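Local coordinates for protein monopolin complex subunit CSM1 (Candida glabrata, PDB 6MJC) that forms part of the monopolin complex and binds a segment of Dsn1, probably recruiting monopolin to the kinetochore, at residues Gly42-Tyr46 with Leu71-Thr75; Gly18-His22 with Phe33-Gly38. All blocks are in the same frame, centred on the assembly; numbering follows the deposited sequence.

Interaction 1 of 2, residues Gly42-Tyr46 with Leu71-Thr75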
ATOM      1  N   GLY A  42       2.613  16.511  -3.374  1.00106.60           N
ATOM      2  CA  GLY A  42       2.651  15.779  -2.122  1.00 89.14           C
ATOM      3  C   GLY A  42       3.170  14.386  -2.344  1.00 66.50           C
ATOM      4  O   GLY A  42       2.996  13.802  -3.419  1.00 70.57           O
ATOM      5  N   ILE A  43       3.852  13.855  -1.338  1.00 72.81           N
ATOM      6  CA  ILE A  43       4.375  12.500  -1.389  1.00 71.70           C
ATOM      7  C   ILE A  43       3.818  11.714  -0.216  1.00 53.51           C
ATOM      8  O   ILE A  43       3.867  12.176   0.933  1.00 56.88           O
ATOM      9  CB  ILE A  43       5.912  12.474  -1.367  1.00 76.51           C
ATOM     10  CG1 ILE A  43       6.474  13.029  -2.673  1.00 86.86           C
ATOM     11  CG2 ILE A  43       6.394  11.046  -1.142  1.00 62.56           C
ATOM     12  CD1 ILE A  43       7.988  13.121  -2.703  1.00 77.16           C
ATOM     13  N   MET A  44       3.375  10.497  -0.499  1.00 50.62           N
ATOM     14  CA  MET A  44       2.931   9.545   0.497  1.00 45.07           C
ATOM     15  C   MET A  44       3.751   8.270   0.376  1.00 48.36           C
ATOM     16  O   MET A  44       3.945   7.750  -0.733  1.00 47.95           O
ATOM     17  CB  MET A  44       1.451   9.255   0.305  1.00 48.94           C
ATOM     18  CG  MET A  44       0.880   8.295   1.293  1.00 52.97           C
ATOM     19  SD  MET A  44       0.714   9.117   2.906  1.00 49.04           S
ATOM     20  CE  MET A  44       0.269   7.664   3.791  1.00 48.04           C
ATOM     21  N   ASP A  45       4.282   7.820   1.507  1.00 43.33           N
ATOM     22  CA  ASP A  45       4.940   6.535   1.586  1.00 39.51           C
ATOM     23  C   ASP A  45       3.978   5.519   2.182  1.00 41.31           C
ATOM     24  O   ASP A  45       3.243   5.799   3.145  1.00 42.00           O
ATOM     25  CB  ASP A  45       6.237   6.597   2.408  1.00 48.68           C
ATOM     26  CG  ASP A  45       7.389   7.238   1.660  1.00 53.21           C
ATOM     27  OD1 ASP A  45       8.064   6.560   0.860  1.00 53.66           O
ATOM     28  OD2 ASP A  45       7.642   8.424   1.897  1.00 53.22           O
ATOM     29  N   TYR A  46       3.982   4.333   1.603  1.00 37.17           N
ATOM     30  CA  TYR A  46       3.146   3.249   2.107  1.00 39.81           C
ATOM     31  C   TYR A  46       3.751   1.918   1.703  1.00 39.02           C
ATOM     32  O   TYR A  46       4.574   1.826   0.788  1.00 44.20           O
ATOM     33  CB  TYR A  46       1.693   3.364   1.603  1.00 38.70           C
ATOM     34  CG  TYR A  46       1.496   3.373   0.090  1.00 37.12           C
ATOM     35  CD1 TYR A  46       1.279   2.187  -0.594  1.00 40.13           C
ATOM     36  CD2 TYR A  46       1.483   4.548  -0.628  1.00 38.90           C
ATOM     37  CE1 TYR A  46       1.083   2.174  -2.000  1.00 36.36           C
ATOM     38  CE2 TYR A  46       1.296   4.549  -2.036  1.00 39.08           C
ATOM     39  CZ  TYR A  46       1.085   3.366  -2.696  1.00 38.75           C
ATOM     40  OH  TYR A  46       0.869   3.333  -4.067  1.00 40.43           O
ATOM     41  N   LEU A  71       3.683   6.808   8.107  1.00 37.78           N
ATOM     42  CA  LEU A  71       3.619   8.193   8.519  1.00 41.37           C
ATOM     43  C   LEU A  71       4.875   8.631   9.256  1.00 41.34           C
ATOM     44  O   LEU A  71       5.197   9.807   9.261  1.00 40.87           O
ATOM     45  CB  LEU A  71       2.375   8.435   9.380  1.00 41.70           C
ATOM     46  CG  LEU A  71       1.066   7.838   8.816  1.00 46.14           C
ATOM     47  CD1 LEU A  71      -0.104   8.145   9.710  1.00 55.89           C
ATOM     48  CD2 LEU A  71       0.824   8.342   7.412  1.00 45.89           C
ATOM     49  N   LYS A  72       5.617   7.704   9.866  1.00 41.26           N
ATOM     50  CA  LYS A  72       6.821   8.063  10.597  1.00 45.59           C
ATOM     51  C   LYS A  72       7.834   8.765   9.716  1.00 41.89           C
ATOM     52  O   LYS A  72       8.626   9.589  10.208  1.00 43.93           O
ATOM     53  CB  LYS A  72       7.426   6.779  11.157  1.00 44.30           C
ATOM     54  CG  LYS A  72       6.922   6.403  12.525  1.00 55.04           C
ATOM     55  CD  LYS A  72       7.484   5.048  12.910  1.00 96.62           C
ATOM     56  CE  LYS A  72       7.613   4.897  14.413  1.00136.95           C
ATOM     57  NZ  LYS A  72       6.406   5.377  15.140  1.00158.94           N
ATOM     58  N   GLN A  73       7.786   8.476   8.411  1.00 45.14           N
ATOM     59  CA  GLN A  73       8.729   9.020   7.444  1.00 47.40           C
ATOM     60  C   GLN A  73       8.436  10.460   7.071  1.00 47.88           C
ATOM     61  O   GLN A  73       9.241  11.061   6.358  1.00 48.49           O
ATOM     62  CB  GLN A  73       8.711   8.215   6.132  1.00 64.21           C
ATOM     63  CG  GLN A  73       9.208   6.808   6.189  1.00 84.74           C
ATOM     64  CD  GLN A  73       9.260   6.190   4.806  1.00104.26           C
ATOM     65  OE1 GLN A  73       9.473   6.880   3.808  1.00119.11           O
ATOM     66  NE2 GLN A  73       9.048   4.889   4.739  1.00123.38           N
ATOM     67  N   ARG A  74       7.307  10.998   7.483  1.00 47.35           N
ATOM     68  CA  ARG A  74       6.912  12.368   7.185  1.00 44.64           C
ATOM     69  C   ARG A  74       7.352  13.308   8.292  1.00 45.90           C
ATOM     70  O   ARG A  74       7.454  12.915   9.459  1.00 47.26           O
ATOM     71  CB  ARG A  74       5.382  12.456   7.020  1.00 40.20           C
ATOM     72  CG  ARG A  74       4.784  11.594   5.901  1.00 40.26           C
ATOM     73  CD  ARG A  74       4.747  12.276   4.516  1.00 46.84           C
ATOM     74  NE  ARG A  74       6.082  12.502   3.980  1.00 63.08           N
ATOM     75  CZ  ARG A  74       6.806  11.585   3.356  1.00 58.92           C
ATOM     76  NH1 ARG A  74       6.339  10.345   3.188  1.00 51.64           N
ATOM     77  NH2 ARG A  74       8.003  11.901   2.889  1.00 66.51           N
ATOM     78  N   THR A  75       7.610  14.559   7.921  1.00 46.81           N
ATOM     79  CA  THR A  75       7.669  15.633   8.897  1.00 49.30           C
ATOM     80  C   THR A  75       6.247  15.967   9.365  1.00 53.60           C
ATOM     81  O   THR A  75       5.253  15.652   8.708  1.00 47.83           O
ATOM     82  CB  THR A  75       8.313  16.909   8.345  1.00 58.53           C
ATOM     83  OG1 THR A  75       7.462  17.438   7.312  1.00 53.25           O
ATOM     84  CG2 THR A  75       9.732  16.702   7.825  1.00 54.52           C
TER
HETATM   85  O   HOH W   1       3.684   8.875   4.235  1.00 41.45           O
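A salt bridge between Asp-45 and Arg-74 ties the first part of strand 44-52 to the loop that leads from strand 63-69 into helix 76-85, with a small apolar contact beside it. Arg-74 NH1 donates a hydrogen bond to Asp-45 OD2 at 2.7 Å, nearly straight at 173°. The oxygen uses its anti lone pair, the one facing away from OD1, and the carboxylate and guanidinium planes lie 14° apart, almost coplanar. Bends at chi2 (-88°) and chi3 fold the arginine back to the strand and set Ile-43 O 3.5 Å above one face of its guanidinium, near the rim.

Strands 44-52 and 63-69 are antiparallel neighbours in the sheet, and the chain leaves the second through a type I beta turn from Leu-71 to Arg-74, closed by Arg-74 N to Leu-71 O at 3.0 Å. Thr-75 follows as N-cap of helix 76-85, its OG1 accepting from Glu-78 N, while the carboxylate of Glu-78 forms a second salt bridge with Arg-74 NE. Arginine suits this corner because its separate nitrogens can serve strand and helix at once. A water accepts from both Asp-45 N, at 3.0 Å, and Arg-74 NH1, at 3.2 Å. On the other side of the strand, flexible Met-44 brings CE to 3.7 Å from Leu-71 CD2, its chain turning at chi2.

Interaction 2 of 2, residues Gly18-His22 with Phe33-Gly38; sequences GVRVH and FDTSQG
The beta hairpin of strands 19-26 and 30-37 forms one margin of the antiparallel sheet within the chain, and this contact lies at its open end, away from the connecting turn. Arg-20 and Ser-36 are a hydrogen-bonded pair: Arg-20 N reaches Ser-36 O at 2.8 Å, and Ser-36 N returns to Arg-20 O at 2.9 Å. The ladder continues with His-22 N to Asp-34 O and Gly-38 N to Gly-18 O, while Val-19 with Gln-37 and Val-21 with Thr-35 are non-hydrogen-bonded pairs. Both glycines adopt positive phi, which glycine tolerates most readily.

Arg-20 also bonds through its side chain. Bent at chi3 (-76°), it lays its guanidinium over Ser-36 O and grips Gly-38 O end-on, with NH1 at 3.2 Å and NH2 at 3.1 Å approaching from opposite faces of the carbonyl plane. NH2 also donates to Ser-36 OG at 2.9 Å, a more bent bond (133°) tilted from the guanidinium plane; NE donates to a water. The short serine puts its hydroxyl within reach of NH2.

The face bearing Val-19 and Val-21 is largely apolar, though Thr-35 and Gln-37 share it: Val-19 CG1 meets Thr-35 CG2 at 3.7 Å, Val-21 CG1 lies 3.8 Å from Phe-33 CB, and Val-19 packs on Phe-13 of helix 5-13. Gln-37 OE1 accepts from Tyr-46 OH on the next strand. With four N-H groups, from all three nitrogens, directed to carbonyl, hydroxyl and water, the guanidinium is probably restricted in rotation, and its positive charge probably strengthens the bonds at Gly-38 O and Ser-36 OG.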
ATOM      1  N   GLY A  18       4.346   7.677 -11.396  1.00 58.00           N
ATOM      2  CA  GLY A  18       4.373   8.307 -10.094  1.00 49.79           C
ATOM      3  C   GLY A  18       4.678   7.392  -8.937  1.00 53.02           C
ATOM      4  O   GLY A  18       4.606   7.827  -7.780  1.00 51.95           O
ATOM      5  N   VAL A  19       5.014   6.134  -9.204  1.00 58.76           N
ATOM      6  CA  VAL A  19       5.206   5.112  -8.183  1.00 51.76           C
ATOM      7  C   VAL A  19       6.682   4.739  -8.131  1.00 51.41           C
ATOM      8  O   VAL A  19       7.300   4.472  -9.161  1.00 57.77           O
ATOM      9  CB  VAL A  19       4.343   3.880  -8.491  1.00 52.87           C
ATOM     10  CG1 VAL A  19       4.866   2.632  -7.743  1.00 48.59           C
ATOM     11  CG2 VAL A  19       2.896   4.150  -8.142  1.00 52.66           C
ATOM     12  N   ARG A  20       7.245   4.719  -6.931  1.00 47.26           N
ATOM     13  CA  ARG A  20       8.650   4.359  -6.778  1.00 56.13           C
ATOM     14  C   ARG A  20       8.734   3.274  -5.721  1.00 54.65           C
ATOM     15  O   ARG A  20       8.436   3.519  -4.547  1.00 52.74           O
ATOM     16  CB  ARG A  20       9.487   5.572  -6.386  1.00 84.63           C
ATOM     17  CG  ARG A  20       9.337   6.752  -7.331  1.00104.55           C
ATOM     18  CD  ARG A  20      10.034   8.001  -6.801  1.00122.50           C
ATOM     19  NE  ARG A  20       9.290   8.654  -5.726  1.00104.37           N
ATOM     20  CZ  ARG A  20       8.191   9.387  -5.902  1.00 79.05           C
ATOM     21  NH1 ARG A  20       7.685   9.565  -7.114  1.00 73.87           N
ATOM     22  NH2 ARG A  20       7.591   9.949  -4.868  1.00 77.33           N
ATOM     23  N   VAL A  21       9.149   2.075  -6.113  1.00 51.05           N
ATOM     24  CA  VAL A  21       9.198   0.955  -5.165  1.00 57.57           C
ATOM     25  C   VAL A  21      10.612   0.796  -4.640  1.00 59.59           C
ATOM     26  O   VAL A  21      11.553   0.727  -5.415  1.00 56.64           O
ATOM     27  CB  VAL A  21       8.715  -0.350  -5.807  1.00 55.85           C
ATOM     28  CG1 VAL A  21       8.876  -1.519  -4.827  1.00 65.01           C
ATOM     29  CG2 VAL A  21       7.262  -0.186  -6.186  1.00 56.25           C
ATOM     30  N   HIS A  22      10.764   0.682  -3.327  1.00 53.46           N
ATOM     31  CA  HIS A  22      12.079   0.819  -2.706  1.00 66.66           C
ATOM     32  C   HIS A  22      12.629  -0.523  -2.235  1.00 79.15           C
ATOM     33  O   HIS A  22      13.692  -0.962  -2.675  1.00121.12           O
ATOM     34  CB  HIS A  22      11.972   1.815  -1.530  1.00 60.68           C
ATOM     35  CG  HIS A  22      11.522   3.187  -1.938  1.00 72.71           C
ATOM     36  ND1 HIS A  22      12.203   3.969  -2.851  1.00 88.65           N
ATOM     37  CD2 HIS A  22      10.446   3.910  -1.553  1.00 83.29           C
ATOM     38  CE1 HIS A  22      11.563   5.116  -3.007  1.00 92.89           C
ATOM     39  NE2 HIS A  22      10.495   5.105  -2.230  1.00 85.07           N
ATOM     40  N   PHE A  33       5.885  -4.791  -0.502  1.00 40.87           N
ATOM     41  CA  PHE A  33       6.876  -3.812  -0.926  1.00 40.75           C
ATOM     42  C   PHE A  33       6.568  -2.412  -0.439  1.00 45.65           C
ATOM     43  O   PHE A  33       5.412  -2.046  -0.249  1.00 46.62           O
ATOM     44  CB  PHE A  33       7.035  -3.760  -2.427  1.00 52.13           C
ATOM     45  CG  PHE A  33       5.766  -3.625  -3.179  1.00 47.68           C
ATOM     46  CD1 PHE A  33       5.064  -4.759  -3.529  1.00 62.37           C
ATOM     47  CD2 PHE A  33       5.288  -2.397  -3.580  1.00 60.71           C
ATOM     48  CE1 PHE A  33       3.906  -4.680  -4.249  1.00 63.70           C
ATOM     49  CE2 PHE A  33       4.117  -2.306  -4.337  1.00 62.79           C
ATOM     50  CZ  PHE A  33       3.425  -3.449  -4.661  1.00 54.18           C
ATOM     51  N   ASP A  34       7.631  -1.641  -0.232  1.00 42.07           N
ATOM     52  CA  ASP A  34       7.518  -0.264   0.231  1.00 42.09           C
ATOM     53  C   ASP A  34       7.420   0.613  -1.006  1.00 43.64           C
ATOM     54  O   ASP A  34       8.120   0.373  -1.992  1.00 49.79           O
ATOM     55  CB  ASP A  34       8.735   0.170   1.033  1.00 56.22           C
ATOM     56  CG  ASP A  34       8.627  -0.173   2.486  1.00 58.63           C
ATOM     57  OD1 ASP A  34       7.690  -0.891   2.880  1.00 55.08           O
ATOM     58  OD2 ASP A  34       9.496   0.292   3.241  1.00 76.62           O
ATOM     59  N   THR A  35       6.577   1.635  -0.946  1.00 47.56           N
ATOM     60  CA  THR A  35       6.274   2.458  -2.105  1.00 49.74           C
ATOM     61  C   THR A  35       6.266   3.912  -1.668  1.00 48.26           C
ATOM     62  O   THR A  35       5.851   4.237  -0.547  1.00 46.00           O
ATOM     63  CB  THR A  35       4.887   2.141  -2.681  1.00 50.95           C
ATOM     64  OG1 THR A  35       4.729   0.733  -2.829  1.00 60.38           O
ATOM     65  CG2 THR A  35       4.714   2.795  -4.034  1.00 65.12           C
ATOM     66  N   SER A  36       6.729   4.766  -2.560  1.00 46.82           N
ATOM     67  CA  SER A  36       6.573   6.206  -2.502  1.00 49.25           C
ATOM     68  C   SER A  36       5.752   6.608  -3.714  1.00 52.71           C
ATOM     69  O   SER A  36       6.056   6.194  -4.840  1.00 56.40           O
ATOM     70  CB  SER A  36       7.955   6.880  -2.489  1.00 59.94           C
ATOM     71  OG  SER A  36       7.825   8.275  -2.536  1.00 88.87           O
ATOM     72  N   GLN A  37       4.700   7.372  -3.492  1.00 57.25           N
ATOM     73  CA  GLN A  37       3.854   7.822  -4.585  1.00 55.12           C
ATOM     74  C   GLN A  37       3.666   9.323  -4.494  1.00 63.66           C
ATOM     75  O   GLN A  37       3.598   9.878  -3.391  1.00 52.69           O
ATOM     76  CB  GLN A  37       2.495   7.133  -4.547  1.00 46.07           C
ATOM     77  CG  GLN A  37       1.719   7.379  -5.760  1.00 47.94           C
ATOM     78  CD  GLN A  37       0.433   6.636  -5.845  1.00 45.30           C
ATOM     79  OE1 GLN A  37       0.221   5.639  -5.192  1.00 45.99           O
ATOM     80  NE2 GLN A  37      -0.447   7.131  -6.685  1.00 52.34           N
ATOM     81  N   GLY A  38       3.618   9.984  -5.644  1.00 67.02           N
ATOM     82  CA  GLY A  38       3.288  11.394  -5.708  1.00 88.03           C
ATOM     83  C   GLY A  38       4.444  12.225  -6.229  1.00 95.24           C
ATOM     84  O   GLY A  38       5.590  11.789  -6.296  1.00 74.66           O
TER
HETATM   85  O   HOH W   2      11.172   8.314  -3.556  1.00 69.63           O

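In the fold
The two contacts meet in one antiparallel sheet, where strands 30-37 and 44-52 are neighbours: Tyr-46 O lies 2.7 Å from Thr-35 N, and Asp-45 OD1 packs 3.4 Å from Ser-36 CB. Interaction 2 is a regular strand pairing, resting mainly on backbone bonds with the Arg-20 side chain adding to them; five of its eleven touching residues are buried, against two of six in interaction 1. Interaction 1 is smaller and farther from the chain centre; there a charged pair, a shared water and a small apolar contact take the ladder's place. Arginine plays different parts: Arg-20 donates to neutral oxygens within its own hairpin, whereas Arg-74 pairs with carboxylates and joins sheet to helix.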